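Local coordinates for protein of unknown function (Shewanella baltica, PDB 2Q9R) that is of unknown function but is an all-helical member of the DUF416 family that binds benzoic acid in a pocket in the crystal, at residues Q21-Y35 with P47-L61. Sequence-based numbering, arbitrary orientation.
Sequences QLFATALCQRMLPNY and PAVLSTALELLWQSL
Leu-54 and Trp-58 face Thr-25 and Gln-29 across an antiparallel helical hairpin, helix 17-42 against helix 47-62, in this all-helical fold; the axes of the two segments, with N-to-C directions 173° apart, come within 10.2 Å. Leu-54 is the knob, in a hole formed by Thr-25, Cys-28, Gln-29 and Leu-32. Its CB, CG and CD1 lie beside Gln-29 OE1, CD1 also meeting Leu-32 CD2, and CD2 drops to 3.6 Å from Gln-29 N, close to Cys-28 CB. The Gln-29 chain bends at chi2 (71°), bringing OE1 to the indole edge, where Trp-58 NE1 donates a nearly straight bond of 3.0 Å within its ring plane. Over one indole face sits Thr-25 CG2, 3.7 Å from the six-membered ring centroid of Trp-58, a CH-pi contact; Arg-184 makes a cation-pi contact with the indole of Trp-58. A leucine in place of Trp-58 would probably leave Gln-29 OE1 without its donor and Thr-25 CG2 without an aromatic face. Farther along, Leu-50 CD1 sits over the centre of one face of the Tyr-35 ring, whose OH hydrogen-bonds to the backbone O of Asn-80. Near Leu-61, one water accepts from Gln-21 NE2 and donates to Thr-25 OG1 and, at 2.8 Å, to Leu-57 O.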
loop_
_atom_site.group_PDB
_atom_site.type_symbol
_atom_site.label_atom_id
_atom_site.label_comp_id
_atom_site.label_asym_id
_atom_site.label_seq_id
_atom_site.Cartn_x
_atom_site.Cartn_y
_atom_site.Cartn_z
ATOM N N GLN A 21 18.188 -13.858 -14.920
ATOM C CA GLN A 21 19.094 -13.245 -13.953
ATOM C C GLN A 21 18.829 -11.759 -13.823
ATOM O O GLN A 21 18.776 -11.204 -12.693
ATOM C CB GLN A 21 20.520 -13.496 -14.403
ATOM C CG GLN A 21 21.586 -13.143 -13.380
ATOM C CD GLN A 21 22.986 -13.562 -13.843
ATOM O OE1 GLN A 21 23.136 -14.503 -14.603
ATOM N NE2 GLN A 21 23.996 -12.834 -13.404
ATOM N N LEU A 22 18.612 -11.098 -14.963
ATOM C CA LEU A 22 18.207 -9.681 -14.946
ATOM C C LEU A 22 16.891 -9.452 -14.188
ATOM O O LEU A 22 16.793 -8.553 -13.306
ATOM C CB LEU A 22 18.107 -9.131 -16.389
ATOM C CG LEU A 22 17.587 -7.699 -16.616
ATOM C CD1 LEU A 22 18.380 -6.673 -15.774
ATOM C CD2 LEU A 22 17.649 -7.321 -18.120
ATOM N N PHE A 23 15.866 -10.223 -14.565
ATOM C CA PHE A 23 14.555 -10.179 -13.905
ATOM C C PHE A 23 14.680 -10.280 -12.373
ATOM O O PHE A 23 14.111 -9.471 -11.611
ATOM C CB PHE A 23 13.662 -11.321 -14.482
ATOM C CG PHE A 23 12.273 -11.403 -13.855
ATOM C CD1 PHE A 23 12.065 -12.116 -12.691
ATOM C CD2 PHE A 23 11.177 -10.753 -14.454
ATOM C CE1 PHE A 23 10.796 -12.215 -12.128
ATOM C CE2 PHE A 23 9.913 -10.811 -13.879
ATOM C CZ PHE A 23 9.720 -11.520 -12.698
ATOM N N ALA A 24 15.396 -11.313 -11.931
ATOM C CA ALA A 24 15.581 -11.609 -10.498
ATOM C C ALA A 24 16.449 -10.552 -9.789
ATOM O O ALA A 24 16.167 -10.139 -8.649
ATOM C CB ALA A 24 16.209 -13.043 -10.347
ATOM N N THR A 25 17.474 -10.057 -10.466
ATOM C CA THR A 25 18.300 -8.978 -9.908
ATOM C C THR A 25 17.456 -7.742 -9.642
ATOM O O THR A 25 17.537 -7.187 -8.559
ATOM C CB THR A 25 19.460 -8.647 -10.819
ATOM O OG1 THR A 25 20.200 -9.867 -10.991
ATOM C CG2 THR A 25 20.417 -7.560 -10.224
ATOM N N ALA A 26 16.659 -7.344 -10.638
ATOM C CA ALA A 26 15.758 -6.188 -10.510
ATOM C C ALA A 26 14.779 -6.358 -9.312
ATOM O O ALA A 26 14.542 -5.422 -8.528
ATOM C CB ALA A 26 14.984 -5.985 -11.839
ATOM N N LEU A 27 14.157 -7.528 -9.200
ATOM C CA LEU A 27 13.328 -7.828 -8.037
ATOM C C LEU A 27 14.101 -7.770 -6.706
ATOM O O LEU A 27 13.572 -7.343 -5.713
ATOM C CB LEU A 27 12.614 -9.194 -8.182
ATOM C CG LEU A 27 11.497 -9.296 -9.223
ATOM C CD1 LEU A 27 10.750 -10.612 -9.056
ATOM C CD2 LEU A 27 10.515 -8.038 -9.210
ATOM N N CYS A 28 15.342 -8.196 -6.666
ATOM C CA CYS A 28 16.071 -8.203 -5.402
ATOM C C CYS A 28 16.416 -6.799 -4.999
ATOM O O CYS A 28 16.397 -6.487 -3.837
ATOM C CB CYS A 28 17.348 -9.014 -5.487
ATOM S SG CYS A 28 17.091 -10.778 -5.499
ATOM N N GLN A 29 16.763 -5.966 -5.982
ATOM C CA GLN A 29 17.066 -4.588 -5.731
ATOM C C GLN A 29 15.851 -3.901 -5.105
ATOM O O GLN A 29 15.999 -3.143 -4.199
ATOM C CB GLN A 29 17.475 -3.856 -7.005
ATOM C CG GLN A 29 17.730 -2.382 -6.808
ATOM C CD GLN A 29 18.985 -2.119 -6.034
ATOM O OE1 GLN A 29 19.996 -2.652 -6.380
ATOM N NE2 GLN A 29 18.925 -1.325 -4.975
ATOM N N ARG A 30 14.670 -4.184 -5.619
ATOM C CA ARG A 30 13.447 -3.562 -5.161
ATOM C C ARG A 30 13.094 -3.846 -3.684
ATOM O O ARG A 30 12.481 -3.022 -3.024
ATOM C CB ARG A 30 12.326 -4.008 -6.129
ATOM C CG ARG A 30 10.967 -3.472 -5.860
ATOM C CD ARG A 30 10.101 -3.629 -7.108
ATOM N NE ARG A 30 8.692 -3.489 -6.838
ATOM C CZ ARG A 30 7.844 -4.495 -6.601
ATOM N NH1 ARG A 30 8.243 -5.764 -6.585
ATOM N NH2 ARG A 30 6.577 -4.226 -6.377
HETATM N N MSE A 31 13.517 -4.996 -3.178
HETATM C CA MSE A 31 13.340 -5.377 -1.783
HETATM C C MSE A 31 14.263 -4.660 -0.763
HETATM O O MSE A 31 13.974 -4.667 0.448
HETATM C CB MSE A 31 13.609 -6.883 -1.648
HETATM C CG MSE A 31 12.696 -7.829 -2.447
HETATM SE SE MSE A 31 13.392 -9.628 -2.384
HETATM C CE MSE A 31 12.667 -10.265 -3.976
ATOM N N LEU A 32 15.359 -4.044 -1.215
ATOM C CA LEU A 32 16.331 -3.490 -0.284
ATOM C C LEU A 32 15.777 -2.576 0.842
ATOM O O LEU A 32 16.223 -2.654 1.987
ATOM C CB LEU A 32 17.428 -2.764 -1.060
ATOM C CG LEU A 32 18.604 -2.176 -0.293
ATOM C CD1 LEU A 32 19.322 -3.281 0.549
ATOM C CD2 LEU A 32 19.599 -1.485 -1.267
ATOM N N PRO A 33 14.876 -1.649 0.509
ATOM C CA PRO A 33 14.332 -0.789 1.573
ATOM C C PRO A 33 13.752 -1.529 2.772
ATOM O O PRO A 33 13.786 -1.027 3.896
ATOM C CB PRO A 33 13.262 0.002 0.850
ATOM C CG PRO A 33 13.769 0.080 -0.564
ATOM C CD PRO A 33 14.333 -1.280 -0.813
ATOM N N ASN A 34 13.210 -2.716 2.536
ATOM C CA ASN A 34 12.679 -3.496 3.606
ATOM C C ASN A 34 13.785 -3.835 4.612
ATOM O O ASN A 34 13.589 -3.747 5.820
ATOM C CB ASN A 34 12.051 -4.776 3.062
ATOM C CG ASN A 34 10.851 -4.530 2.149
ATOM O OD1 ASN A 34 10.134 -3.513 2.239
ATOM N ND2 ASN A 34 10.626 -5.483 1.246
ATOM N N TYR A 35 14.941 -4.249 4.116
ATOM C CA TYR A 35 16.065 -4.612 4.998
ATOM C C TYR A 35 16.575 -3.347 5.683
ATOM O O TYR A 35 16.779 -3.311 6.903
ATOM C CB TYR A 35 17.155 -5.374 4.248
ATOM C CG TYR A 35 18.202 -5.874 5.177
ATOM C CD1 TYR A 35 19.203 -5.008 5.657
ATOM C CD2 TYR A 35 18.191 -7.195 5.625
ATOM C CE1 TYR A 35 20.125 -5.426 6.528
ATOM C CE2 TYR A 35 19.159 -7.648 6.494
ATOM C CZ TYR A 35 20.118 -6.764 6.940
ATOM O OH TYR A 35 21.037 -7.213 7.824
ATOM N N PRO A 47 23.103 -3.089 6.163
ATOM C CA PRO A 47 22.545 -3.028 4.793
ATOM C C PRO A 47 23.561 -2.931 3.654
ATOM O O PRO A 47 23.274 -3.380 2.538
ATOM C CB PRO A 47 21.635 -1.788 4.845
ATOM C CG PRO A 47 21.226 -1.704 6.277
ATOM C CD PRO A 47 22.502 -2.057 7.026
ATOM N N ALA A 48 24.754 -2.419 3.951
ATOM C CA ALA A 48 25.823 -2.287 2.954
ATOM C C ALA A 48 26.293 -3.648 2.432
ATOM O O ALA A 48 26.836 -3.762 1.327
ATOM C CB ALA A 48 26.995 -1.519 3.557
ATOM N N VAL A 49 26.111 -4.691 3.235
ATOM C CA VAL A 49 26.444 -6.049 2.789
ATOM C C VAL A 49 25.530 -6.478 1.636
ATOM O O VAL A 49 25.995 -7.100 0.651
ATOM C CB VAL A 49 26.403 -7.071 3.969
ATOM C CG1 VAL A 49 26.260 -8.483 3.448
ATOM C CG2 VAL A 49 27.649 -6.909 4.877
ATOM N N LEU A 50 24.245 -6.124 1.749
ATOM C CA LEU A 50 23.257 -6.389 0.713
ATOM C C LEU A 50 23.484 -5.471 -0.484
ATOM O O LEU A 50 23.436 -5.939 -1.612
ATOM C CB LEU A 50 21.829 -6.219 1.224
ATOM C CG LEU A 50 21.191 -7.276 2.129
ATOM C CD1 LEU A 50 21.876 -7.236 3.522
ATOM C CD2 LEU A 50 19.697 -7.049 2.230
ATOM N N SER A 51 23.742 -4.177 -0.263
ATOM C CA SER A 51 23.942 -3.284 -1.402
ATOM C C SER A 51 25.225 -3.611 -2.174
ATOM O O SER A 51 25.244 -3.460 -3.389
ATOM C CB SER A 51 23.893 -1.800 -1.003
ATOM O OG SER A 51 24.878 -1.484 -0.045
ATOM N N THR A 52 26.271 -4.071 -1.481
ATOM C CA THR A 52 27.501 -4.506 -2.129
ATOM C C THR A 52 27.248 -5.736 -2.994
ATOM O O THR A 52 27.710 -5.814 -4.124
ATOM C CB THR A 52 28.626 -4.875 -1.131
ATOM O OG1 THR A 52 28.934 -3.746 -0.312
ATOM C CG2 THR A 52 29.895 -5.276 -1.869
ATOM N N ALA A 53 26.538 -6.708 -2.444
ATOM C CA ALA A 53 26.124 -7.858 -3.221
ATOM C C ALA A 53 25.299 -7.430 -4.440
ATOM O O ALA A 53 25.526 -7.899 -5.559
ATOM C CB ALA A 53 25.347 -8.875 -2.321
ATOM N N LEU A 54 24.379 -6.509 -4.243
ATOM C CA LEU A 54 23.549 -6.051 -5.369
ATOM C C LEU A 54 24.355 -5.407 -6.507
ATOM O O LEU A 54 24.057 -5.624 -7.675
ATOM C CB LEU A 54 22.420 -5.153 -4.887
ATOM C CG LEU A 54 21.206 -5.851 -4.227
ATOM C CD1 LEU A 54 20.438 -4.871 -3.317
ATOM C CD2 LEU A 54 20.282 -6.531 -5.277
ATOM N N GLU A 55 25.356 -4.608 -6.157
ATOM C CA GLU A 55 26.145 -3.901 -7.113
ATOM C C GLU A 55 26.964 -4.894 -7.938
ATOM O O GLU A 55 27.079 -4.742 -9.140
ATOM C CB GLU A 55 27.057 -2.908 -6.360
ATOM C CG GLU A 55 28.113 -2.198 -7.269
ATOM C CD GLU A 55 27.518 -1.145 -8.226
ATOM O OE1 GLU A 55 26.937 -0.156 -7.719
ATOM O OE2 GLU A 55 27.654 -1.300 -9.470
ATOM N N LEU A 56 27.473 -5.936 -7.282
ATOM C CA LEU A 56 28.142 -7.032 -7.964
ATOM C C LEU A 56 27.171 -7.814 -8.852
ATOM O O LEU A 56 27.527 -8.197 -9.955
ATOM C CB LEU A 56 28.853 -7.936 -6.934
ATOM C CG LEU A 56 30.071 -7.320 -6.201
ATOM C CD1 LEU A 56 30.561 -8.213 -5.040
ATOM C CD2 LEU A 56 31.236 -7.110 -7.145
ATOM N N LEU A 57 25.928 -8.024 -8.414
ATOM C CA LEU A 57 24.946 -8.670 -9.296
ATOM C C LEU A 57 24.648 -7.807 -10.529
ATOM O O LEU A 57 24.542 -8.327 -11.652
ATOM C CB LEU A 57 23.636 -8.999 -8.558
ATOM C CG LEU A 57 23.795 -10.137 -7.541
ATOM C CD1 LEU A 57 22.705 -10.073 -6.468
ATOM C CD2 LEU A 57 23.875 -11.508 -8.210
ATOM N N TRP A 58 24.512 -6.503 -10.337
ATOM C CA TRP A 58 24.300 -5.624 -11.489
ATOM C C TRP A 58 25.502 -5.699 -12.440
ATOM O O TRP A 58 25.326 -5.847 -13.654
ATOM C CB TRP A 58 24.027 -4.193 -11.074
ATOM C CG TRP A 58 22.654 -4.004 -10.517
ATOM C CD1 TRP A 58 22.339 -3.694 -9.237
ATOM C CD2 TRP A 58 21.409 -4.125 -11.218
ATOM N NE1 TRP A 58 20.968 -3.605 -9.089
ATOM C CE2 TRP A 58 20.377 -3.857 -10.291
ATOM C CE3 TRP A 58 21.059 -4.415 -12.532
ATOM C CZ2 TRP A 58 19.036 -3.921 -10.640
ATOM C CZ3 TRP A 58 19.716 -4.431 -12.888
ATOM C CH2 TRP A 58 18.733 -4.168 -11.959
ATOM N N GLN A 59 26.714 -5.568 -11.888
ATOM C CA GLN A 59 27.919 -5.621 -12.709
ATOM C C GLN A 59 28.063 -6.942 -13.442
ATOM O O GLN A 59 28.595 -6.992 -14.564
ATOM C CB GLN A 59 29.153 -5.380 -11.850
ATOM C CG GLN A 59 29.331 -3.947 -11.393
ATOM C CD GLN A 59 29.604 -3.064 -12.558
ATOM O OE1 GLN A 59 30.488 -3.362 -13.372
ATOM N NE2 GLN A 59 28.817 -1.980 -12.691
ATOM N N SER A 60 27.617 -8.029 -12.821
ATOM C CA SER A 60 27.667 -9.337 -13.490
ATOM C C SER A 60 26.876 -9.347 -14.773
ATOM O O SER A 60 27.215 -10.087 -15.724
ATOM C CB SER A 60 27.118 -10.449 -12.611
ATOM O OG SER A 60 27.825 -10.411 -11.388
ATOM N N LEU A 61 25.825 -8.542 -14.806
ATOM C CA LEU A 61 25.009 -8.435 -16.009
ATOM C C LEU A 61 25.626 -7.523 -17.071
ATOM O O LEU A 61 25.354 -7.725 -18.239
ATOM C CB LEU A 61 23.592 -7.973 -15.658
ATOM C CG LEU A 61 22.792 -8.937 -14.764
ATOM C CD1 LEU A 61 21.652 -8.205 -14.019
ATOM C CD2 LEU A 61 22.267 -10.107 -15.579
HETATM O O HOH W 1 22.967 -10.687 -11.712
#